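Long-range contacts in glycoside hydrolase, family 11\:clostridium cellulosome enzyme, dockerin type i\:polysaccharide (Clostridium thermocellum, PDB 2C71), which probably hydrolyses acetyl esters on xylan as a metal-ion dependent family 4 acetyl xylan esterase, acting in plant cell-wall breakdown: residues L9-G14 with A34-V39; V39-N44 with S65-G70; I61-W66 with D85-I90; K99-P104 with L118-G123. All blocks are in the same frame, centred on the assembly; numbering follows the deposited sequence. Where two conformers were deposited one is given.

Contact 1. Residues L9-G14 with A34-V39; sequences LTFDDG and ATFMVV. With MG (magnesium ion), chain B.
Leu-9 O is gripped twice. Thr-35 N donates to it at 3.1 Å, with the N in the carbonyl plane, and water 1 donates to it as well. Water 1 in turn accepts from Thr-35 OG1, a hydroxyl that also bonds Leu-185. The parallel pairing of strands 6-12 and 35-38 continues with Phe-11 N to Thr-35 O (2.9 Å) and Met-37 N to Phe-11 O (2.8 Å). At Asp-13 the backbone turns to a positive phi of 90°. Its N still donates to Met-37 O, at a longer 3.3 Å. The next bond runs from Val-39 N to Gly-14 O, so one extra residue is fitted into the segment 9-14. On one face of the sheet Phe-11 and Phe-36 lie side by side. Their planes are only 24° apart, but the rings are slid so far that they barely overlap, and CD2 of Phe-36 rests on CB of Phe-11 at 3.7 Å. Ala-34 CB sits at the edge of the Phe-11 ring. Helix 17-30 packs on this face. On the other face Asp-12 OD1 lies 3.0 Å from Met-37 CB and forms a salt bridge with Arg-102. Asp-12 OD2 accepts from water 2, a ligand of the magnesium ion. Asp-13 OD1 binds the metal directly at 2.1 Å, while its OD2 accepts from metal water 3; His-64 and two more waters complete the shell. The TFDDG sequence thus sets a direct ligand and a second-shell carboxylate side by side, consistent with the metal-dependent catalysis of the NodB family.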
loop_
_atom_site.group_PDB
_atom_site.type_symbol
_atom_site.label_atom_id
_atom_site.label_comp_id
_atom_site.label_asym_id
_atom_site.label_seq_id
_atom_site.Cartn_x
_atom_site.Cartn_y
_atom_site.Cartn_z
ATOM N N LEU A 9 1.471 6.411 -4.251
ATOM C CA LEU A 9 0.246 6.367 -3.541
ATOM C C LEU A 9 -0.010 4.880 -3.182
ATOM O O LEU A 9 -0.015 4.029 -4.093
ATOM C CB LEU A 9 -0.775 6.988 -4.495
ATOM C CG LEU A 9 -2.191 7.109 -3.979
ATOM C CD1 LEU A 9 -2.289 8.057 -2.803
ATOM C CD2 LEU A 9 -3.106 7.535 -5.146
ATOM N N THR A 10 -0.193 4.546 -1.888
ATOM C CA THR A 10 -0.330 3.173 -1.447
ATOM C C THR A 10 -1.537 3.044 -0.507
ATOM O O THR A 10 -1.911 4.010 0.172
ATOM C CB THR A 10 0.946 2.639 -0.769
ATOM O OG1 THR A 10 1.076 3.169 0.535
ATOM C CG2 THR A 10 2.213 2.913 -1.594
ATOM N N PHE A 11 -2.157 1.857 -0.528
ATOM C CA PHE A 11 -3.426 1.638 0.163
ATOM C C PHE A 11 -3.380 0.332 0.927
ATOM O O PHE A 11 -3.153 -0.721 0.347
ATOM C CB PHE A 11 -4.567 1.560 -0.841
ATOM C CG PHE A 11 -4.780 2.833 -1.601
ATOM C CD1 PHE A 11 -5.535 3.863 -1.038
ATOM C CD2 PHE A 11 -4.231 3.031 -2.869
ATOM C CE1 PHE A 11 -5.696 5.077 -1.708
ATOM C CE2 PHE A 11 -4.401 4.234 -3.527
ATOM C CZ PHE A 11 -5.116 5.234 -2.937
ATOM N N ASP A 12 -3.626 0.398 2.233
ATOM C CA ASP A 12 -3.638 -0.794 3.077
ATOM C C ASP A 12 -5.043 -1.376 3.243
ATOM O O ASP A 12 -6.040 -0.672 3.074
ATOM C CB ASP A 12 -3.036 -0.485 4.450
ATOM C CG ASP A 12 -1.524 -0.378 4.412
ATOM O OD1 ASP A 12 -0.929 -0.711 3.365
ATOM O OD2 ASP A 12 -0.932 0.039 5.429
ATOM N N ASP A 13 -5.097 -2.603 3.751
ATOM C CA ASP A 13 -6.152 -3.234 4.569
ATOM C C ASP A 13 -7.238 -3.956 3.774
ATOM O O ASP A 13 -8.120 -4.594 4.374
ATOM C CB ASP A 13 -6.842 -2.311 5.589
ATOM C CG ASP A 13 -6.006 -2.026 6.851
ATOM O OD1 ASP A 13 -4.797 -2.366 6.918
ATOM O OD2 ASP A 13 -6.605 -1.429 7.790
ATOM N N GLY A 14 -7.167 -3.880 2.439
ATOM C CA GLY A 14 -8.101 -4.570 1.580
ATOM C C GLY A 14 -7.583 -5.923 1.108
ATOM O O GLY A 14 -6.619 -6.453 1.652
ATOM N N ALA A 34 -1.113 2.903 -8.625
ATOM C CA ALA A 34 -0.906 2.868 -7.166
ATOM C C ALA A 34 -0.494 1.462 -6.764
ATOM O O ALA A 34 -0.384 0.554 -7.584
ATOM C CB ALA A 34 -2.140 3.340 -6.435
ATOM N N THR A 35 -0.282 1.289 -5.460
ATOM C CA THR A 35 0.099 0.013 -4.870
ATOM C C THR A 35 -0.869 -0.325 -3.738
ATOM O O THR A 35 -1.152 0.542 -2.907
ATOM C CB THR A 35 1.536 0.027 -4.343
ATOM O OG1 THR A 35 2.420 0.491 -5.386
ATOM C CG2 THR A 35 2.005 -1.331 -3.875
ATOM N N PHE A 36 -1.357 -1.546 -3.715
ATOM C CA PHE A 36 -2.291 -2.051 -2.685
ATOM C C PHE A 36 -1.569 -3.076 -1.830
ATOM O O PHE A 36 -1.091 -4.081 -2.357
ATOM C CB PHE A 36 -3.529 -2.662 -3.340
ATOM C CG PHE A 36 -4.368 -1.653 -4.057
ATOM C CD1 PHE A 36 -4.079 -1.248 -5.361
ATOM C CD2 PHE A 36 -5.436 -1.036 -3.399
ATOM C CE1 PHE A 36 -4.828 -0.256 -5.949
ATOM C CE2 PHE A 36 -6.184 -0.052 -4.019
ATOM C CZ PHE A 36 -5.863 0.319 -5.309
ATOM N N MET A 37 -1.501 -2.823 -0.538
ATOM C CA MET A 37 -0.879 -3.731 0.448
ATOM C C MET A 37 -2.030 -4.518 1.062
ATOM O O MET A 37 -2.819 -3.980 1.855
ATOM C CB MET A 37 -0.071 -2.952 1.497
ATOM C CG MET A 37 0.917 -1.977 0.910
ATOM S SD MET A 37 2.149 -2.612 -0.246
ATOM C CE MET A 37 3.255 -3.413 0.931
ATOM N N VAL A 38 -2.167 -5.757 0.616
ATOM C CA VAL A 38 -3.385 -6.551 0.891
ATOM C C VAL A 38 -3.185 -7.525 2.028
ATOM O O VAL A 38 -2.075 -7.967 2.372
ATOM C CB VAL A 38 -3.875 -7.283 -0.378
ATOM C CG1 VAL A 38 -4.198 -6.283 -1.485
ATOM C CG2 VAL A 38 -2.922 -8.340 -0.840
ATOM N N VAL A 39 -4.299 -7.855 2.645
ATOM C CA VAL A 39 -4.369 -8.734 3.822
ATOM C C VAL A 39 -4.874 -10.095 3.354
ATOM O O VAL A 39 -5.950 -10.229 2.744
ATOM C CB VAL A 39 -5.283 -8.101 4.894
ATOM C CG1 VAL A 39 -5.477 -9.050 6.076
ATOM C CG2 VAL A 39 -4.679 -6.788 5.347
HETATM MG MG MG B . -3.285 -2.042 8.349
HETATM O O HOH W 1 2.361 3.242 -5.431
HETATM O O HOH W 2 -2.838 -0.163 7.684
HETATM O O HOH W 3 -4.703 -1.194 9.615
HETATM O O HOH W 4 -3.545 -3.782 9.388
HETATM O O HOH W 5 -1.681 -1.553 9.758
#

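Contact 2. Residues V39-N44 with S65-G70; sequences VGQRVN and SWSYSG
Two loops beside the metal site meet here, one after strand 35-38 and one after strand 60-63, with Gly-40 and Trp-66 close together. Gly-40 N donates to Ser-65 O, and Gln-41 N donates to Trp-66 O, each at 2.9 Å. The short 3-10 turn 40-42 thereby offers two successive N-H groups to the opposite loop. The Trp-66 indole lies flat under this turn. Gly-40 C stands over the rim of one face, and Gln-41 N over the middle of it. Having no side chain, Gly-40 lets the six-membered ring come within 3.6 Å, measured from its CA to Trp-66 CE3. On the same face Gln-41 CG makes a CH-pi contact with the five-membered ring, 3.7 Å from its centroid. The segment 65-70 is shaped by an ST turn, in which Ser-65 OG accepts from Ser-67 N. Ser-67 OG then donates to Gln-41 OE1 at 2.7 Å, from above the amide plane. Water 6 joins Gln-41 NE2 to Trp-66 NE1 and lies in the plane of the indole. Both methyls of Val-39 lie on the same side of the Tyr-68 ring: CG1 over the face, CG2 3.7 Å from CE1. With CG1 anti to the backbone N (chi1 175°), that methyl also reaches Trp-66 O. The extended Arg-42 chain brings NE to Tyr-68 OH at 2.9 Å. The bond is bent, 130° at the hydrogen; OH lies near the guanidinium plane, with the ring almost perpendicular to it. Tyr-68 OH also bonds Asp-13 O, and Arg-42 NH1 forms a salt bridge with Asp-16.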
loop_
_atom_site.group_PDB
_atom_site.type_symbol
_atom_site.label_atom_id
_atom_site.label_comp_id
_atom_site.label_asym_id
_atom_site.label_seq_id
_atom_site.Cartn_x
_atom_site.Cartn_y
_atom_site.Cartn_z
ATOM N N VAL A 39 -4.299 -7.855 2.645
ATOM C CA VAL A 39 -4.369 -8.734 3.822
ATOM C C VAL A 39 -4.874 -10.095 3.354
ATOM O O VAL A 39 -5.950 -10.229 2.744
ATOM C CB VAL A 39 -5.283 -8.101 4.894
ATOM C CG1 VAL A 39 -5.477 -9.050 6.076
ATOM C CG2 VAL A 39 -4.679 -6.788 5.347
ATOM N N GLY A 40 -4.080 -11.138 3.626
ATOM C CA GLY A 40 -4.341 -12.451 3.070
ATOM C C GLY A 40 -5.723 -13.027 3.356
ATOM O O GLY A 40 -6.345 -13.635 2.476
ATOM N N GLN A 41 -6.221 -12.837 4.570
ATOM C CA GLN A 41 -7.608 -13.240 4.972
ATOM C C GLN A 41 -8.658 -12.772 4.066
ATOM O O GLN A 41 -9.744 -13.380 4.026
ATOM C CB GLN A 41 -8.000 -12.768 6.391
ATOM C CG GLN A 41 -7.466 -13.723 7.431
ATOM C CD GLN A 41 -7.593 -13.220 8.875
ATOM O OE1 GLN A 41 -7.660 -12.032 9.126
ATOM N NE2 GLN A 41 -7.664 -14.169 9.829
ATOM N N ARG A 42 -8.444 -11.642 3.411
ATOM C CA ARG A 42 -9.447 -11.007 2.556
ATOM C C ARG A 42 -9.347 -11.412 1.092
ATOM O O ARG A 42 -10.211 -11.010 0.309
ATOM C CB ARG A 42 -9.336 -9.491 2.646
ATOM C CG ARG A 42 -10.027 -8.910 3.886
ATOM C CD ARG A 42 -10.149 -7.416 3.822
ATOM N NE ARG A 42 -10.897 -6.762 4.880
ATOM C CZ ARG A 42 -12.100 -6.206 4.727
ATOM N NH1 ARG A 42 -12.833 -6.316 3.631
ATOM N NH2 ARG A 42 -12.603 -5.516 5.729
ATOM N N VAL A 43 -8.324 -12.165 0.713
ATOM C CA VAL A 43 -8.084 -12.537 -0.669
ATOM C C VAL A 43 -8.626 -13.934 -0.921
ATOM O O VAL A 43 -8.057 -14.922 -0.435
ATOM C CB VAL A 43 -6.565 -12.462 -0.987
ATOM C CG1 VAL A 43 -6.324 -12.852 -2.440
ATOM C CG2 VAL A 43 -6.012 -11.076 -0.739
ATOM N N ASN A 44 -9.712 -14.029 -1.687
ATOM C CA ASN A 44 -10.415 -15.290 -1.860
ATOM C C ASN A 44 -11.213 -15.240 -3.162
ATOM O O ASN A 44 -11.092 -14.274 -3.922
ATOM C CB ASN A 44 -11.275 -15.622 -0.638
ATOM C CG ASN A 44 -12.403 -14.618 -0.368
ATOM O OD1 ASN A 44 -12.926 -14.580 0.756
ATOM N ND2 ASN A 44 -12.819 -13.878 -1.353
ATOM N N SER A 65 0.439 -8.851 5.389
ATOM C CA SER A 65 0.256 -9.993 6.295
ATOM C C SER A 65 -1.079 -10.702 6.121
ATOM O O SER A 65 -1.962 -10.202 5.403
ATOM C CB SER A 65 0.466 -9.628 7.773
ATOM O OG SER A 65 -0.766 -9.369 8.457
ATOM N N TRP A 66 -1.216 -11.856 6.792
ATOM C CA TRP A 66 -2.451 -12.629 6.694
ATOM C C TRP A 66 -3.633 -11.940 7.377
ATOM O O TRP A 66 -4.790 -12.181 6.986
ATOM C CB TRP A 66 -2.239 -14.036 7.275
ATOM C CG TRP A 66 -3.418 -14.927 7.113
ATOM C CD1 TRP A 66 -4.300 -15.306 8.081
ATOM C CD2 TRP A 66 -3.854 -15.547 5.908
ATOM N NE1 TRP A 66 -5.271 -16.127 7.543
ATOM C CE2 TRP A 66 -5.020 -16.282 6.205
ATOM C CE3 TRP A 66 -3.373 -15.548 4.602
ATOM C CZ2 TRP A 66 -5.716 -17.003 5.217
ATOM C CZ3 TRP A 66 -4.067 -16.254 3.633
ATOM C CH2 TRP A 66 -5.216 -16.974 3.948
ATOM N N SER A 67 -3.355 -11.151 8.420
ATOM C CA SER A 67 -4.427 -10.610 9.247
ATOM C C SER A 67 -4.065 -9.194 9.704
ATOM O O SER A 67 -3.331 -8.459 9.011
ATOM C CB SER A 67 -4.766 -11.566 10.381
ATOM O OG SER A 67 -5.973 -11.207 11.061
ATOM N N TYR A 68 -4.605 -8.807 10.865
ATOM C CA TYR A 68 -4.554 -7.433 11.351
ATOM C C TYR A 68 -3.803 -7.323 12.694
ATOM O O TYR A 68 -3.874 -6.296 13.375
ATOM C CB TYR A 68 -5.979 -6.839 11.473
ATOM C CG TYR A 68 -6.678 -6.744 10.138
ATOM C CD1 TYR A 68 -6.397 -5.683 9.254
ATOM C CD2 TYR A 68 -7.521 -7.744 9.671
ATOM C CE1 TYR A 68 -7.009 -5.558 8.011
ATOM C CE2 TYR A 68 -8.165 -7.607 8.374
ATOM C CZ TYR A 68 -7.824 -6.521 7.602
ATOM O OH TYR A 68 -8.469 -6.477 6.355
ATOM N N SER A 69 -3.042 -8.358 13.041
ATOM C CA SER A 69 -2.293 -8.399 14.289
ATOM C C SER A 69 -0.886 -7.847 14.071
ATOM O O SER A 69 -0.180 -8.175 13.122
ATOM C CB SER A 69 -2.139 -9.870 14.751
ATOM O OG SER A 69 -3.399 -10.418 15.102
ATOM N N GLY A 70 -0.396 -7.056 15.038
ATOM C CA GLY A 70 1.004 -6.666 15.054
ATOM C C GLY A 70 1.905 -7.879 15.067
ATOM O O GLY A 70 1.600 -8.866 15.759
HETATM O O HOH W 6 -7.947 -16.869 8.990
#

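Contact 3. Residues I61-W66 with D85-I90; sequences IGNHSW and DTNAVI. With MG (magnesium ion), chain B.
At the edge of the Trp-66 ring, close to its plane, lies Thr-86 OG1, 3.6 Å from CE3. Asp-85 CB also approaches CE3; its carboxylate, salt-bridged to Lys-81, is turned steeply to the indole. Val-89 CG2 meets CZ3 at 4.2 Å. Thr-86 OG1 is hydrogen-bonded to Ser-82 O; the Trp-66 N-H goes instead to Ser-82 OG, which ties the loop to helix 76-94. The amides of Asn-63 and Asn-87 form the second pair of flat groups, set almost perpendicular at 86°. Asn-63 ND2 donates to Asn-87 OD1 at 2.8 Å. The acceptor lies in the Asn-63 amide plane, but the donor stands well above the Asn-87 plane. Ile-83 O takes a second bond from ND2. The other end of the same amide closes an Asx turn, with Ser-65 N donating to Asn-63 OD1 at 2.8 Å. Thr-86 CG2 packs against this OD1. Since CG of Asn-63 is anti to the backbone N (chi1 -170°), the amide can serve helix and loop together. Deeper in, Ile-61 CG2 and Ile-90 CG2 touch at 3.9 Å. Strand and helix run roughly antiparallel, at 160°. His-64 points away from the helix. Its NE2 binds the magnesium ion at 2.2 Å, and its ND1 bonds Arg-102 O, which fixes the ring. A strand followed by a metal-ligand loop and a packing helix is the beta-alpha unit of the NodB fold; the loop HSWSY resembles the family's HSxxH motif, with Tyr-68 at the second histidine position.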
loop_
_atom_site.group_PDB
_atom_site.type_symbol
_atom_site.label_atom_id
_atom_site.label_comp_id
_atom_site.label_asym_id
_atom_site.label_seq_id
_atom_site.Cartn_x
_atom_site.Cartn_y
_atom_site.Cartn_z
ATOM N N ILE A 61 0.657 -5.006 -6.247
ATOM C CA ILE A 61 0.142 -5.592 -5.013
ATOM C C ILE A 61 1.339 -5.957 -4.125
ATOM O O ILE A 61 2.281 -6.644 -4.565
ATOM C CB ILE A 61 -0.716 -6.858 -5.315
ATOM C CG1 ILE A 61 -1.903 -6.486 -6.221
ATOM C CG2 ILE A 61 -1.166 -7.487 -4.006
ATOM C CD1 ILE A 61 -2.718 -7.697 -6.649
ATOM N N GLY A 62 1.274 -5.506 -2.878
ATOM C CA GLY A 62 2.202 -5.908 -1.848
ATOM C C GLY A 62 1.504 -6.637 -0.710
ATOM O O GLY A 62 0.306 -6.894 -0.729
ATOM N N ASN A 63 2.313 -7.018 0.293
ATOM C CA ASN A 63 1.880 -7.919 1.361
ATOM C C ASN A 63 1.679 -7.128 2.661
ATOM O O ASN A 63 2.627 -6.464 3.113
ATOM C CB ASN A 63 2.973 -8.991 1.508
ATOM C CG ASN A 63 2.639 -10.143 2.390
ATOM O OD1 ASN A 63 2.103 -9.988 3.500
ATOM N ND2 ASN A 63 2.997 -11.360 1.954
ATOM N N HIS A 64 0.467 -7.184 3.255
ATOM C CA HIS A 64 0.215 -6.548 4.557
ATOM C C HIS A 64 -0.118 -7.649 5.597
ATOM O O HIS A 64 -0.859 -7.388 6.568
ATOM C CB HIS A 64 -0.959 -5.559 4.407
ATOM C CG HIS A 64 -1.129 -4.563 5.529
ATOM N ND1 HIS A 64 -0.072 -3.990 6.216
ATOM C CD2 HIS A 64 -2.255 -3.967 6.013
ATOM C CE1 HIS A 64 -0.550 -3.132 7.116
ATOM N NE2 HIS A 64 -1.868 -3.090 7.002
ATOM N N SER A 65 0.439 -8.851 5.389
ATOM C CA SER A 65 0.256 -9.993 6.295
ATOM C C SER A 65 -1.079 -10.702 6.121
ATOM O O SER A 65 -1.962 -10.202 5.403
ATOM C CB SER A 65 0.466 -9.628 7.773
ATOM O OG SER A 65 -0.766 -9.369 8.457
ATOM N N TRP A 66 -1.216 -11.856 6.792
ATOM C CA TRP A 66 -2.451 -12.629 6.694
ATOM C C TRP A 66 -3.633 -11.940 7.377
ATOM O O TRP A 66 -4.790 -12.181 6.986
ATOM C CB TRP A 66 -2.239 -14.036 7.275
ATOM C CG TRP A 66 -3.418 -14.927 7.113
ATOM C CD1 TRP A 66 -4.300 -15.306 8.081
ATOM C CD2 TRP A 66 -3.854 -15.547 5.908
ATOM N NE1 TRP A 66 -5.271 -16.127 7.543
ATOM C CE2 TRP A 66 -5.020 -16.282 6.205
ATOM C CE3 TRP A 66 -3.373 -15.548 4.602
ATOM C CZ2 TRP A 66 -5.716 -17.003 5.217
ATOM C CZ3 TRP A 66 -4.067 -16.254 3.633
ATOM C CH2 TRP A 66 -5.216 -16.974 3.948
ATOM N N ASP A 85 1.427 -17.495 3.361
ATOM C CA ASP A 85 0.042 -17.780 3.023
ATOM C C ASP A 85 -0.563 -16.602 2.233
ATOM O O ASP A 85 -1.346 -16.796 1.316
ATOM C CB ASP A 85 -0.773 -18.079 4.276
ATOM C CG ASP A 85 -0.493 -19.410 4.914
ATOM O OD1 ASP A 85 0.323 -20.189 4.358
ATOM O OD2 ASP A 85 -1.085 -19.693 5.987
ATOM N N THR A 86 -0.161 -15.384 2.591
ATOM C CA THR A 86 -0.604 -14.172 1.868
ATOM C C THR A 86 -0.061 -14.156 0.434
ATOM O O THR A 86 -0.777 -13.909 -0.525
ATOM C CB THR A 86 -0.266 -12.935 2.677
ATOM O OG1 THR A 86 -0.915 -13.001 3.967
ATOM C CG2 THR A 86 -0.720 -11.664 1.978
ATOM N N ASN A 87 1.248 -14.430 0.307
ATOM C CA ASN A 87 1.817 -14.488 -1.027
ATOM C C ASN A 87 1.094 -15.528 -1.897
ATOM O O ASN A 87 0.894 -15.322 -3.093
ATOM C CB ASN A 87 3.292 -14.811 -0.987
ATOM C CG ASN A 87 4.169 -13.678 -0.498
ATOM O OD1 ASN A 87 3.800 -12.507 -0.483
ATOM N ND2 ASN A 87 5.397 -14.058 -0.069
ATOM N N ALA A 88 0.756 -16.676 -1.299
ATOM C CA ALA A 88 0.161 -17.739 -2.094
ATOM C C ALA A 88 -1.189 -17.358 -2.670
ATOM O O ALA A 88 -1.502 -17.662 -3.833
ATOM C CB ALA A 88 0.048 -19.017 -1.292
ATOM N N VAL A 89 -2.043 -16.685 -1.877
ATOM C CA VAL A 89 -3.350 -16.286 -2.401
ATOM C C VAL A 89 -3.209 -15.173 -3.406
ATOM O O VAL A 89 -3.955 -15.141 -4.393
ATOM C CB VAL A 89 -4.371 -15.992 -1.290
ATOM C CG1 VAL A 89 -4.789 -17.228 -0.530
ATOM C CG2 VAL A 89 -3.921 -14.883 -0.350
ATOM N N ILE A 90 -2.256 -14.266 -3.192
ATOM C CA ILE A 90 -2.014 -13.228 -4.195
ATOM C C ILE A 90 -1.576 -13.860 -5.524
ATOM O O ILE A 90 -2.082 -13.525 -6.598
ATOM C CB ILE A 90 -0.987 -12.205 -3.716
ATOM C CG1 ILE A 90 -1.519 -11.432 -2.512
ATOM C CG2 ILE A 90 -0.580 -11.260 -4.874
ATOM C CD1 ILE A 90 -0.469 -10.685 -1.745
HETATM MG MG MG B . -3.285 -2.042 8.349
HETATM O O HOH W 2 -2.838 -0.163 7.684
HETATM O O HOH W 4 -3.545 -3.782 9.388
HETATM O O HOH W 3 -4.703 -1.194 9.615
HETATM O O HOH W 5 -1.681 -1.553 9.758
#

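Contact 4. Residues K99-P104 with L118-G123; sequences KFFRPP and LVFVGG
Strands 100-101 and 119-120 pair in parallel through three backbone bonds: Val-119 N to Lys-99 O (3.1 Å), Phe-101 N to Val-119 O (2.8 Å) and Val-121 N to Phe-101 O (2.9 Å). They belong to one beta-alpha-beta unit with helix 110-115. On one face Phe-101 and Phe-120 form a T-shaped stack, with planes at 82° and centroids 5.0 Å apart. The CD2 edge of Phe-101 stands over the centre of the Phe-120 ring. CB of Phe-101 packs on Leu-118 CB. Pro-103 CG touches Phe-120 CD2 at 3.7 Å, and Phe-113 stacks on the Phe-120 ring as well. On the other face Phe-100 CD1 touches both Val-119 CB and Val-121 CG1, with helix 185-192 behind. Beyond the strands Arg-102 bends at chi3, and its NE makes a weak bond to Val-121 O at 3.4 Å. Its NH1 forms a salt bridge with Asp-12, and its NH2 bonds Thr-10. Held from several sides, the guanidinium is likely to position Asp-12 beside the metal, consistent with the role of the motif arginine in NodB relatives.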
loop_
_atom_site.group_PDB
_atom_site.type_symbol
_atom_site.label_atom_id
_atom_site.label_comp_id
_atom_site.label_asym_id
_atom_site.label_seq_id
_atom_site.Cartn_x
_atom_site.Cartn_y
_atom_site.Cartn_z
ATOM N N LYS A 99 6.826 -7.874 -3.835
ATOM C CA LYS A 99 8.214 -7.462 -3.621
ATOM C C LYS A 99 8.354 -6.592 -2.372
ATOM O O LYS A 99 9.460 -6.281 -1.931
ATOM C CB LYS A 99 8.744 -6.708 -4.843
ATOM C CG LYS A 99 8.991 -7.587 -6.058
ATOM C CD LYS A 99 9.961 -6.927 -7.026
ATOM C CE LYS A 99 9.345 -6.774 -8.407
ATOM N NZ LYS A 99 9.720 -5.481 -9.042
ATOM N N PHE A 100 7.212 -6.208 -1.813
ATOM C CA PHE A 100 7.132 -5.255 -0.707
ATOM C C PHE A 100 6.194 -5.760 0.386
ATOM O O PHE A 100 5.193 -6.421 0.090
ATOM C CB PHE A 100 6.637 -3.910 -1.222
ATOM C CG PHE A 100 7.581 -3.256 -2.208
ATOM C CD1 PHE A 100 8.658 -2.552 -1.757
ATOM C CD2 PHE A 100 7.400 -3.372 -3.557
ATOM C CE1 PHE A 100 9.560 -1.976 -2.660
ATOM C CE2 PHE A 100 8.274 -2.794 -4.466
ATOM C CZ PHE A 100 9.359 -2.106 -4.025
ATOM N N PHE A 101 6.559 -5.413 1.608
ATOM C CA PHE A 101 5.806 -5.749 2.835
ATOM C C PHE A 101 5.570 -4.477 3.622
ATOM O O PHE A 101 6.504 -3.697 3.823
ATOM C CB PHE A 101 6.650 -6.717 3.681
ATOM C CG PHE A 101 6.106 -7.022 5.062
ATOM C CD1 PHE A 101 4.853 -7.593 5.223
ATOM C CD2 PHE A 101 6.864 -6.762 6.176
ATOM C CE1 PHE A 101 4.383 -7.897 6.524
ATOM C CE2 PHE A 101 6.393 -7.089 7.447
ATOM C CZ PHE A 101 5.171 -7.669 7.601
ATOM N N ARG A 102 4.357 -4.284 4.122
ATOM C CA ARG A 102 4.066 -3.229 5.061
ATOM C C ARG A 102 3.689 -3.859 6.376
ATOM O O ARG A 102 2.651 -4.552 6.471
ATOM C CB ARG A 102 2.907 -2.343 4.641
ATOM C CG ARG A 102 2.641 -1.278 5.711
ATOM C CD ARG A 102 1.946 -0.095 5.207
ATOM N NE ARG A 102 2.730 0.675 4.264
ATOM C CZ ARG A 102 2.273 1.281 3.164
ATOM N NH1 ARG A 102 1.005 1.170 2.785
ATOM N NH2 ARG A 102 3.107 1.958 2.393
ATOM N N PRO A 103 4.503 -3.694 7.424
ATOM C CA PRO A 103 4.193 -4.332 8.710
ATOM C C PRO A 103 2.861 -3.832 9.241
ATOM O O PRO A 103 2.587 -2.614 9.251
ATOM C CB PRO A 103 5.349 -3.917 9.641
ATOM C CG PRO A 103 6.383 -3.455 8.773
ATOM C CD PRO A 103 5.778 -2.981 7.459
ATOM N N PRO A 104 2.034 -4.751 9.762
ATOM C CA PRO A 104 0.825 -4.327 10.511
ATOM C C PRO A 104 1.212 -3.338 11.580
ATOM O O PRO A 104 2.153 -3.556 12.373
ATOM C CB PRO A 104 0.294 -5.644 11.074
ATOM C CG PRO A 104 0.712 -6.646 10.032
ATOM C CD PRO A 104 2.113 -6.207 9.650
ATOM N N LEU A 118 11.252 -9.492 1.982
ATOM C CA LEU A 118 10.578 -8.475 1.183
ATOM C C LEU A 118 11.088 -7.129 1.622
ATOM O O LEU A 118 11.600 -6.993 2.743
ATOM C CB LEU A 118 9.026 -8.511 1.430
ATOM C CG LEU A 118 8.317 -9.813 1.026
ATOM C CD1 LEU A 118 6.909 -9.895 1.562
ATOM C CD2 LEU A 118 8.282 -10.032 -0.516
ATOM N N VAL A 119 10.972 -6.112 0.749
ATOM C CA VAL A 119 11.374 -4.749 1.118
ATOM C C VAL A 119 10.271 -4.140 2.001
ATOM O O VAL A 119 9.098 -4.164 1.619
ATOM C CB VAL A 119 11.642 -3.916 -0.120
ATOM C CG1 VAL A 119 11.856 -2.461 0.259
ATOM C CG2 VAL A 119 12.883 -4.473 -0.873
ATOM N N PHE A 120 10.642 -3.629 3.168
ATOM C CA PHE A 120 9.712 -3.059 4.122
ATOM C C PHE A 120 9.412 -1.601 3.774
ATOM O O PHE A 120 10.333 -0.793 3.586
ATOM C CB PHE A 120 10.276 -3.066 5.537
ATOM C CG PHE A 120 10.232 -4.408 6.245
ATOM C CD1 PHE A 120 10.745 -5.563 5.683
ATOM C CD2 PHE A 120 9.738 -4.479 7.537
ATOM C CE1 PHE A 120 10.766 -6.770 6.380
ATOM C CE2 PHE A 120 9.726 -5.680 8.249
ATOM C CZ PHE A 120 10.233 -6.818 7.670
ATOM N N VAL A 121 8.129 -1.267 3.690
ATOM C CA VAL A 121 7.710 0.103 3.419
ATOM C C VAL A 121 6.791 0.629 4.517
ATOM O O VAL A 121 5.936 -0.096 5.025
ATOM C CB VAL A 121 6.990 0.216 2.062
ATOM C CG1 VAL A 121 7.985 0.066 0.920
ATOM C CG2 VAL A 121 5.888 -0.826 1.958
ATOM N N GLY A 122 6.974 1.895 4.878
ATOM C CA GLY A 122 6.033 2.585 5.742
ATOM C C GLY A 122 5.295 3.698 5.025
ATOM O O GLY A 122 4.386 3.444 4.235
ATOM N N GLY A 123 5.688 4.937 5.301
ATOM C CA GLY A 123 5.234 6.073 4.522
ATOM C C GLY A 123 4.552 7.135 5.365
ATOM O O GLY A 123 4.276 6.978 6.555
#

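In the fold
The contacts follow the chain: contacts 1 and 2 meet at Val-39, contacts 2 and 3 share Ser-65 and Trp-66, and contact 4 comes last. Contacts 1 and 3 lie about 11 Å apart between centres and reach neighbouring strands 35-38 and 60-63 of one sheet. Contact 2 joins the loops that follow these strands, about 7 Å from contact 3 between centres. Contact 4 continues beyond strand 60-63, whose Asn-63 N meets Phe-100 O. This suits the distorted beta/alpha barrel of the NodB family. Contacts 1 and 3 each give one magnesium ligand, and contacts 2 and 4 flank the metal site that these two form.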